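Local structure of adenosylmethionine-8-amino-7-oxononanoate aminotransferase (Methanocaldococcus jannaschii, 6ZHK) at residues I108-L113 with F281-E286; G249-V254 with E286-L291; P294-L299 with A311-T316. The protein probably transfers the amino group of S-adenosylmethionine to 8-amino-7-oxononanoate in biotin biosynthesis, as a homodimeric pyridoxal-phosphate-dependent class-III aminotransferase. All blocks are in the same frame, centred on the assembly; numbering follows the deposited sequence.

Contact 1: residues I108-L113 with F281-E286. With MG (magnesium ion), chain C.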
# COMPACT_ATOMS: atom_id res chain seq x y z
N ILE A 108 -18.17 7.83 -13.52
CA ILE A 108 -17.34 8.76 -14.28
C ILE A 108 -16.34 8.08 -15.19
O ILE A 108 -15.68 8.77 -15.95
CB ILE A 108 -16.57 9.75 -13.40
CG1 ILE A 108 -15.70 8.99 -12.40
CG2 ILE A 108 -17.49 10.77 -12.75
CD1 ILE A 108 -14.82 9.93 -11.63
N THR A 109 -16.18 6.76 -15.08
CA THR A 109 -15.21 6.15 -15.98
C THR A 109 -15.94 5.56 -17.16
O THR A 109 -17.16 5.37 -17.10
CB THR A 109 -14.48 5.00 -15.26
OG1 THR A 109 -15.45 4.23 -14.55
CG2 THR A 109 -13.52 5.55 -14.23
N PRO A 110 -15.22 5.17 -18.24
CA PRO A 110 -15.85 4.46 -19.35
C PRO A 110 -16.86 3.39 -18.90
O PRO A 110 -16.78 2.78 -17.81
CB PRO A 110 -14.67 3.90 -20.17
CG PRO A 110 -13.57 4.96 -19.92
CD PRO A 110 -13.79 5.38 -18.46
N LYS A 111 -17.85 3.24 -19.81
CA LYS A 111 -19.03 2.49 -19.43
C LYS A 111 -18.75 1.01 -19.27
O LYS A 111 -19.55 0.37 -18.62
CB LYS A 111 -20.20 2.73 -20.39
CG LYS A 111 -21.10 3.88 -19.92
CD LYS A 111 -20.44 5.25 -19.99
CE LYS A 111 -20.27 5.95 -18.64
NZ LYS A 111 -19.10 6.87 -18.58
N HIS A 112 -17.68 0.48 -19.87
CA HIS A 112 -17.43 -0.95 -19.73
C HIS A 112 -16.74 -1.23 -18.38
O HIS A 112 -16.58 -2.39 -18.05
CB HIS A 112 -16.58 -1.54 -20.86
CG HIS A 112 -15.24 -0.89 -20.96
ND1 HIS A 112 -15.08 0.38 -21.46
CD2 HIS A 112 -14.00 -1.32 -20.62
CE1 HIS A 112 -13.81 0.73 -21.41
NE2 HIS A 112 -13.12 -0.29 -20.89
N LEU A 113 -16.36 -0.16 -17.67
CA LEU A 113 -15.70 -0.39 -16.37
C LEU A 113 -16.73 -0.14 -15.27
O LEU A 113 -17.18 1.00 -15.03
CB LEU A 113 -14.48 0.52 -16.21
CG LEU A 113 -13.37 0.38 -17.28
CD1 LEU A 113 -12.35 1.52 -17.24
CD2 LEU A 113 -12.62 -0.95 -17.11
N PHE A 281 -9.67 11.19 -17.71
CA PHE A 281 -8.84 9.99 -17.79
C PHE A 281 -8.36 9.88 -19.22
O PHE A 281 -9.11 10.26 -20.14
CB PHE A 281 -9.67 8.73 -17.50
CG PHE A 281 -10.34 8.77 -16.15
CD1 PHE A 281 -9.58 8.58 -15.00
CD2 PHE A 281 -11.70 9.05 -16.03
CE1 PHE A 281 -10.20 8.67 -13.75
CE2 PHE A 281 -12.33 9.11 -14.79
CZ PHE A 281 -11.56 8.94 -13.64
N PHE A 282 -7.12 9.41 -19.39
CA PHE A 282 -6.64 9.11 -20.74
C PHE A 282 -7.62 8.22 -21.49
O PHE A 282 -7.90 8.45 -22.68
CB PHE A 282 -5.22 8.55 -20.76
CG PHE A 282 -4.65 8.48 -22.16
CD1 PHE A 282 -4.14 9.61 -22.78
CD2 PHE A 282 -4.74 7.31 -22.89
CE1 PHE A 282 -3.64 9.53 -24.09
CE2 PHE A 282 -4.30 7.24 -24.22
CZ PHE A 282 -3.72 8.35 -24.80
N CYS A 283 -8.17 7.23 -20.78
CA CYS A 283 -9.08 6.28 -21.42
C CYS A 283 -10.46 6.87 -21.78
O CYS A 283 -11.26 6.15 -22.39
CB CYS A 283 -9.16 4.98 -20.62
SG CYS A 283 -9.98 5.18 -19.04
N ASP A 284 -10.73 8.16 -21.47
CA ASP A 284 -11.88 8.87 -22.00
C ASP A 284 -11.62 9.25 -23.46
O ASP A 284 -11.40 10.40 -23.79
CB ASP A 284 -12.17 10.21 -21.30
CG ASP A 284 -12.74 10.05 -19.90
OD1 ASP A 284 -13.27 8.95 -19.59
OD2 ASP A 284 -12.68 11.03 -19.12
N ASN A 285 -11.63 8.24 -24.29
CA ASN A 285 -11.11 8.30 -25.64
C ASN A 285 -12.16 7.55 -26.43
O ASN A 285 -12.55 6.45 -26.02
CB ASN A 285 -9.73 7.63 -25.64
CG ASN A 285 -9.15 7.37 -27.01
OD1 ASN A 285 -9.75 6.68 -27.82
ND2 ASN A 285 -7.94 7.83 -27.23
N GLU A 286 -12.71 8.17 -27.48
CA GLU A 286 -13.85 7.51 -28.13
C GLU A 286 -13.44 6.17 -28.71
O GLU A 286 -14.22 5.22 -28.69
CB GLU A 286 -14.49 8.33 -29.27
CG GLU A 286 -15.55 9.33 -28.81
CD GLU A 286 -16.41 9.00 -27.59
OE1 GLU A 286 -17.11 7.91 -27.57
OE2 GLU A 286 -16.38 9.82 -26.65
MG MG C . -17.44 3.08 -15.72
O HOH W 1 -14.87 11.16 -17.21
O HOH W 2 -19.47 2.59 -16.11
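Ile-108 and Thr-109 pack on the ring of Phe-281 while Pro-110 sits against Cys-283, joining the magnesium-binding loop ahead of strand 115-119 to the loop ahead of helix 286-291, beside the seven-stranded sheet of this class-III aminotransferase. Ile-108 comes to the rim of the ring: its CD1 lies in the ring plane, 4.0 Å from Phe-281 CZ, and the two side chains cross at about a right angle. The backbone O of Ile-108 meets the same rim, 3.6 Å from Phe-281 CE2. Thr-109 approaches more obliquely, its CG2 making an off-centre CH-pi contact 4.2 Å from the Phe-281 ring centroid. One torsion divides the duties of this threonine: at chi1 44° the methyl stands anti to the carbonyl carbon and reaches the ring, whereas OG1, between the backbone N and the carbonyl carbon, binds the magnesium ion at 2.6 Å and hydrogen-bonds to Leu-105 O. The type I turn from Pro-110 to Leu-113 adds the carbonyl oxygens of these two residues to the metal, and Val-106 O and a water complete the ligands. Lys-111 folds back so that NZ bonds to Thr-109 O from above the carbonyl plane. Cys-283 SG lies 3.7 Å from Pro-110 CG, and Asp-284 OD1 lies 3.8 Å from Pro-110 CD. Polar linkage between the loops runs through a water, which donates to Ile-108 O at 2.8 Å and to Asp-284 OD2 at 2.9 Å.

Contact 2: residues G249-V254 with E286-L291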
# COMPACT_ATOMS: atom_id res chain seq x y z
N GLY A 249 -2.49 7.54 -31.09
CA GLY A 249 -2.79 6.30 -31.79
C GLY A 249 -2.07 5.07 -31.23
O GLY A 249 -2.40 3.95 -31.59
N TYR A 250 -1.08 5.27 -30.33
CA TYR A 250 -0.32 4.12 -29.88
C TYR A 250 -1.18 3.22 -28.99
O TYR A 250 -1.30 2.01 -29.25
CB TYR A 250 1.02 4.51 -29.26
CG TYR A 250 1.83 3.32 -28.82
CD1 TYR A 250 1.68 2.78 -27.54
CD2 TYR A 250 2.84 2.80 -29.62
CE1 TYR A 250 2.46 1.73 -27.10
CE2 TYR A 250 3.64 1.75 -29.20
CZ TYR A 250 3.46 1.22 -27.92
OH TYR A 250 4.21 0.17 -27.48
N ILE A 251 -1.76 3.82 -27.94
CA ILE A 251 -2.59 3.10 -26.99
C ILE A 251 -3.79 2.47 -27.71
O ILE A 251 -4.15 1.32 -27.46
CB ILE A 251 -3.06 4.00 -25.82
CG1 ILE A 251 -1.91 4.72 -25.11
CG2 ILE A 251 -3.95 3.19 -24.87
CD1 ILE A 251 -1.36 3.99 -23.94
N GLU A 252 -4.40 3.23 -28.63
CA GLU A 252 -5.53 2.70 -29.38
C GLU A 252 -5.13 1.46 -30.18
O GLU A 252 -5.89 0.53 -30.21
CB GLU A 252 -6.15 3.75 -30.34
CG GLU A 252 -6.71 4.95 -29.59
CD GLU A 252 -5.79 6.16 -29.37
OE1 GLU A 252 -4.56 6.02 -29.17
OE2 GLU A 252 -6.32 7.26 -29.36
N GLY A 253 -3.99 1.46 -30.87
CA GLY A 253 -3.60 0.30 -31.66
C GLY A 253 -3.25 -0.89 -30.76
O GLY A 253 -3.55 -2.05 -31.07
N VAL A 254 -2.64 -0.61 -29.60
CA VAL A 254 -2.35 -1.72 -28.68
C VAL A 254 -3.66 -2.31 -28.16
O VAL A 254 -3.87 -3.52 -28.15
CB VAL A 254 -1.44 -1.26 -27.53
CG1 VAL A 254 -1.39 -2.32 -26.43
CG2 VAL A 254 -0.05 -0.88 -28.00
N GLU A 286 -12.71 8.17 -27.48
CA GLU A 286 -13.85 7.51 -28.13
C GLU A 286 -13.44 6.17 -28.71
O GLU A 286 -14.22 5.22 -28.69
CB GLU A 286 -14.49 8.33 -29.27
CG GLU A 286 -15.55 9.33 -28.81
CD GLU A 286 -16.41 9.00 -27.59
OE1 GLU A 286 -17.11 7.91 -27.57
OE2 GLU A 286 -16.38 9.82 -26.65
N GLU A 287 -12.22 6.08 -29.24
CA GLU A 287 -11.80 4.84 -29.85
C GLU A 287 -11.67 3.74 -28.78
O GLU A 287 -12.19 2.64 -28.95
CB GLU A 287 -10.45 5.05 -30.52
CG GLU A 287 -9.98 3.83 -31.28
CD GLU A 287 -9.08 4.13 -32.47
OE1 GLU A 287 -8.99 5.31 -32.86
OE2 GLU A 287 -8.44 3.18 -32.98
N LEU A 288 -11.02 4.07 -27.67
CA LEU A 288 -10.88 3.09 -26.59
C LEU A 288 -12.25 2.70 -26.03
O LEU A 288 -12.52 1.54 -25.70
CB LEU A 288 -10.02 3.74 -25.50
CG LEU A 288 -8.54 3.82 -25.84
CD1 LEU A 288 -7.78 4.41 -24.64
CD2 LEU A 288 -7.99 2.42 -26.14
N LYS A 289 -13.13 3.70 -25.87
CA LYS A 289 -14.48 3.38 -25.43
C LYS A 289 -15.18 2.38 -26.36
O LYS A 289 -15.87 1.45 -25.91
CB LYS A 289 -15.37 4.62 -25.30
CG LYS A 289 -15.04 5.54 -24.14
CD LYS A 289 -16.12 6.63 -24.11
CE LYS A 289 -15.76 7.75 -23.16
NZ LYS A 289 -16.96 8.56 -22.86
N LYS A 290 -15.01 2.56 -27.66
CA LYS A 290 -15.67 1.69 -28.63
C LYS A 290 -15.11 0.26 -28.56
O LYS A 290 -15.87 -0.70 -28.70
CB LYS A 290 -15.60 2.33 -30.03
CG LYS A 290 -16.76 1.96 -30.95
CD LYS A 290 -17.04 0.46 -31.18
CE LYS A 290 -18.51 0.05 -31.23
NZ LYS A 290 -19.46 1.19 -31.32
N LEU A 291 -13.81 0.11 -28.26
CA LEU A 291 -13.10 -1.15 -28.13
C LEU A 291 -13.36 -1.79 -26.77
O LEU A 291 -13.08 -2.97 -26.61
CB LEU A 291 -11.59 -0.92 -28.28
CG LEU A 291 -11.11 -0.54 -29.69
CD1 LEU A 291 -9.66 -0.07 -29.66
CD2 LEU A 291 -11.26 -1.73 -30.63
O HOH W 3 -8.35 7.73 -31.06
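Glu-252 and Leu-288 sit at the closest backbone approach of helices 250-254 and 286-291, whose axes run nearly parallel, 13° apart and 9.7 Å distant. Apolar contacts come from both branches of Leu-288: CD1 touches Ile-251 CG2 at 4.0 Å, and CD2 rests 4.1 Å from Glu-252 CA. One turn on, Leu-291 CD1 lies 3.9 Å from the carbonyl O of Glu-252. The aliphatic parts of two glutamates add to this layer. Glu-287, with CG anti to the backbone N and the chain extended beyond it, crosses Glu-252 at about a right angle and brings OE2 to 3.5 Å from Glu-252 CB. The polar contacts lie at the ends of these same side chains. Glu-252 bends at chi2 (92°), and its OE2 accepts a hydrogen bond from Asn-285 ND2, just before the partner helix; Asn-285 in turn caps that helix through OD1 to Leu-288 N. The carboxylates themselves stay apart, and a water between them donates to Glu-252 OE2 at 2.7 Å and to Glu-287 OE1 at 3.1 Å, which probably eases the repulsion of like charges. Helix 250-261 links strands 228-234 and 265-268, and helix 286-291 lies between strands 265-268 and 296-299; each strand pair is parallel and adjacent, making this the side-by-side helix packing of successive beta-alpha-beta crossovers in the large alpha/beta domain of the aminotransferase fold.

Contact 3: residues P294-L299 with A311-T316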
# COMPACT_ATOMS: atom_id res chain seq x y z
N PRO A 294 -9.37 0.06 -21.71
CA PRO A 294 -8.77 -1.17 -21.20
C PRO A 294 -9.76 -2.04 -20.45
O PRO A 294 -10.78 -1.56 -19.97
CB PRO A 294 -7.80 -0.62 -20.15
CG PRO A 294 -8.52 0.61 -19.57
CD PRO A 294 -9.11 1.21 -20.87
N ASP A 295 -9.37 -3.31 -20.23
CA ASP A 295 -10.14 -4.24 -19.44
C ASP A 295 -10.01 -3.93 -17.96
O ASP A 295 -10.95 -4.16 -17.19
CB ASP A 295 -9.63 -5.67 -19.66
CG ASP A 295 -9.79 -6.03 -21.11
OD1 ASP A 295 -10.97 -6.27 -21.50
OD2 ASP A 295 -8.78 -5.98 -21.84
N ILE A 296 -8.87 -3.38 -17.59
CA ILE A 296 -8.64 -3.04 -16.20
C ILE A 296 -7.94 -1.68 -16.19
O ILE A 296 -7.03 -1.47 -16.96
CB ILE A 296 -7.75 -4.08 -15.49
CG1 ILE A 296 -8.26 -5.52 -15.65
CG2 ILE A 296 -7.53 -3.71 -14.03
CD1 ILE A 296 -7.46 -6.52 -14.77
N LEU A 297 -8.40 -0.78 -15.34
CA LEU A 297 -7.93 0.60 -15.18
C LEU A 297 -7.43 0.73 -13.73
O LEU A 297 -8.21 0.48 -12.82
CB LEU A 297 -9.12 1.55 -15.40
CG LEU A 297 -8.81 3.05 -15.12
CD1 LEU A 297 -7.72 3.53 -16.10
CD2 LEU A 297 -10.08 3.90 -15.22
N CYS A 298 -6.19 1.24 -13.54
CA CYS A 298 -5.65 1.47 -12.21
C CYS A 298 -5.62 2.98 -11.94
O CYS A 298 -5.20 3.73 -12.79
CB CYS A 298 -4.23 0.94 -12.10
SG CYS A 298 -4.23 -0.85 -12.43
N LEU A 299 -6.11 3.40 -10.76
CA LEU A 299 -6.16 4.81 -10.34
C LEU A 299 -5.51 4.98 -8.97
O LEU A 299 -5.40 4.04 -8.19
CB LEU A 299 -7.62 5.23 -10.22
CG LEU A 299 -8.46 5.05 -11.49
CD1 LEU A 299 -9.92 5.42 -11.25
CD2 LEU A 299 -7.87 5.91 -12.60
N ALA A 311 -6.21 4.08 -3.63
CA ALA A 311 -6.12 3.65 -5.01
C ALA A 311 -7.30 2.75 -5.35
O ALA A 311 -8.05 2.32 -4.47
CB ALA A 311 -4.79 3.03 -5.25
N ALA A 312 -7.54 2.55 -6.66
CA ALA A 312 -8.61 1.66 -7.09
C ALA A 312 -8.22 0.92 -8.37
O ALA A 312 -7.48 1.45 -9.22
CB ALA A 312 -9.84 2.52 -7.38
N THR A 313 -8.69 -0.33 -8.49
CA THR A 313 -8.53 -1.06 -9.73
C THR A 313 -9.94 -1.32 -10.26
O THR A 313 -10.74 -1.97 -9.61
CB THR A 313 -7.83 -2.40 -9.44
OG1 THR A 313 -6.61 -2.12 -8.73
CG2 THR A 313 -7.56 -3.19 -10.70
N LEU A 314 -10.26 -0.78 -11.42
CA LEU A 314 -11.58 -0.97 -11.97
C LEU A 314 -11.52 -2.02 -13.10
O LEU A 314 -10.58 -2.01 -13.90
CB LEU A 314 -12.03 0.39 -12.56
CG LEU A 314 -12.79 1.25 -11.56
CD1 LEU A 314 -11.90 1.77 -10.43
CD2 LEU A 314 -13.67 2.29 -12.25
N THR A 315 -12.55 -2.87 -13.21
CA THR A 315 -12.58 -3.93 -14.22
C THR A 315 -13.98 -4.01 -14.86
O THR A 315 -14.94 -3.36 -14.40
CB THR A 315 -12.23 -5.32 -13.64
OG1 THR A 315 -13.37 -5.78 -12.93
CG2 THR A 315 -11.13 -5.30 -12.60
N THR A 316 -14.03 -4.80 -15.92
CA THR A 316 -15.22 -5.18 -16.67
C THR A 316 -15.96 -6.23 -15.87
O THR A 316 -15.38 -6.84 -14.98
CB THR A 316 -14.85 -5.74 -18.04
OG1 THR A 316 -14.05 -6.91 -17.77
CG2 THR A 316 -14.10 -4.72 -18.87
O HOH W 4 -12.88 -7.73 -20.00
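Ile-296 (chi1 -53°) and Thr-313 (chi1 -54°) each turn CG2 anti to the backbone N, and the two methyls meet at 3.4 Å between their CG2 atoms, tighter than usual van der Waals contact. They lie across an antiparallel beta hairpin, strands 296-299 and 311-315 of the seven-stranded sheet, whose connection carries Lys-301, the probable attachment point of pyridoxal phosphate. Leu-297 and Leu-314 form a hydrogen-bonded pair, with Leu-297 N to Leu-314 O at 2.9 Å and Leu-314 N to Leu-297 O at 2.8 Å, both donors in the carbonyl plane. The next such pair is less even: Leu-299 N reaches Ala-312 O at 2.8 Å nearly in line with the carbonyl, but Ala-312 N approaches Leu-299 O from 46° out of its plane, at 3.0 Å. One face, bearing Ile-296, Cys-298, Thr-313 and Thr-315, is covered by helix 122-140; Thr-313 OG1 bonds to Ala-125 O there, and Trp-22 of the second subunit packs on Thr-315. On the other face Leu-299 and Leu-314 touch through their CD1 atoms at 4.2 Å. At the far end Asp-295 OD2 accepts from Phe-265 N and OD1 pairs with Lys-293, while Thr-316 OG1 caps Ile-319 N; a water bridges the two side chains, 2.8 Å from Asp-295 OD1 and 2.6 Å from Thr-316 OG1.

In the fold
From the N terminus, the metal loop 108-113 comes first, and contact 1 closes a long loop of 167 intervening residues when 281-286 returns to it. Within that span helix 250-261 begins; the segment it packs on, 286-291, starts on the last residue of 281-286, so contacts 1 and 2 cross and share Glu-286. Contact 2 closes a loop of 31 residues that holds strand 265-268. Phe-282 packs on Ile-251 and Cys-283 on Leu-288 between the two. Contact 3 follows in series, a short-range hairpin closure, and reaches back to contact 1 where His-112 NE2 bonds to Pro-294 O. Together they tie the magnesium loop and helices 250-261 and 286-291 to the central sheet.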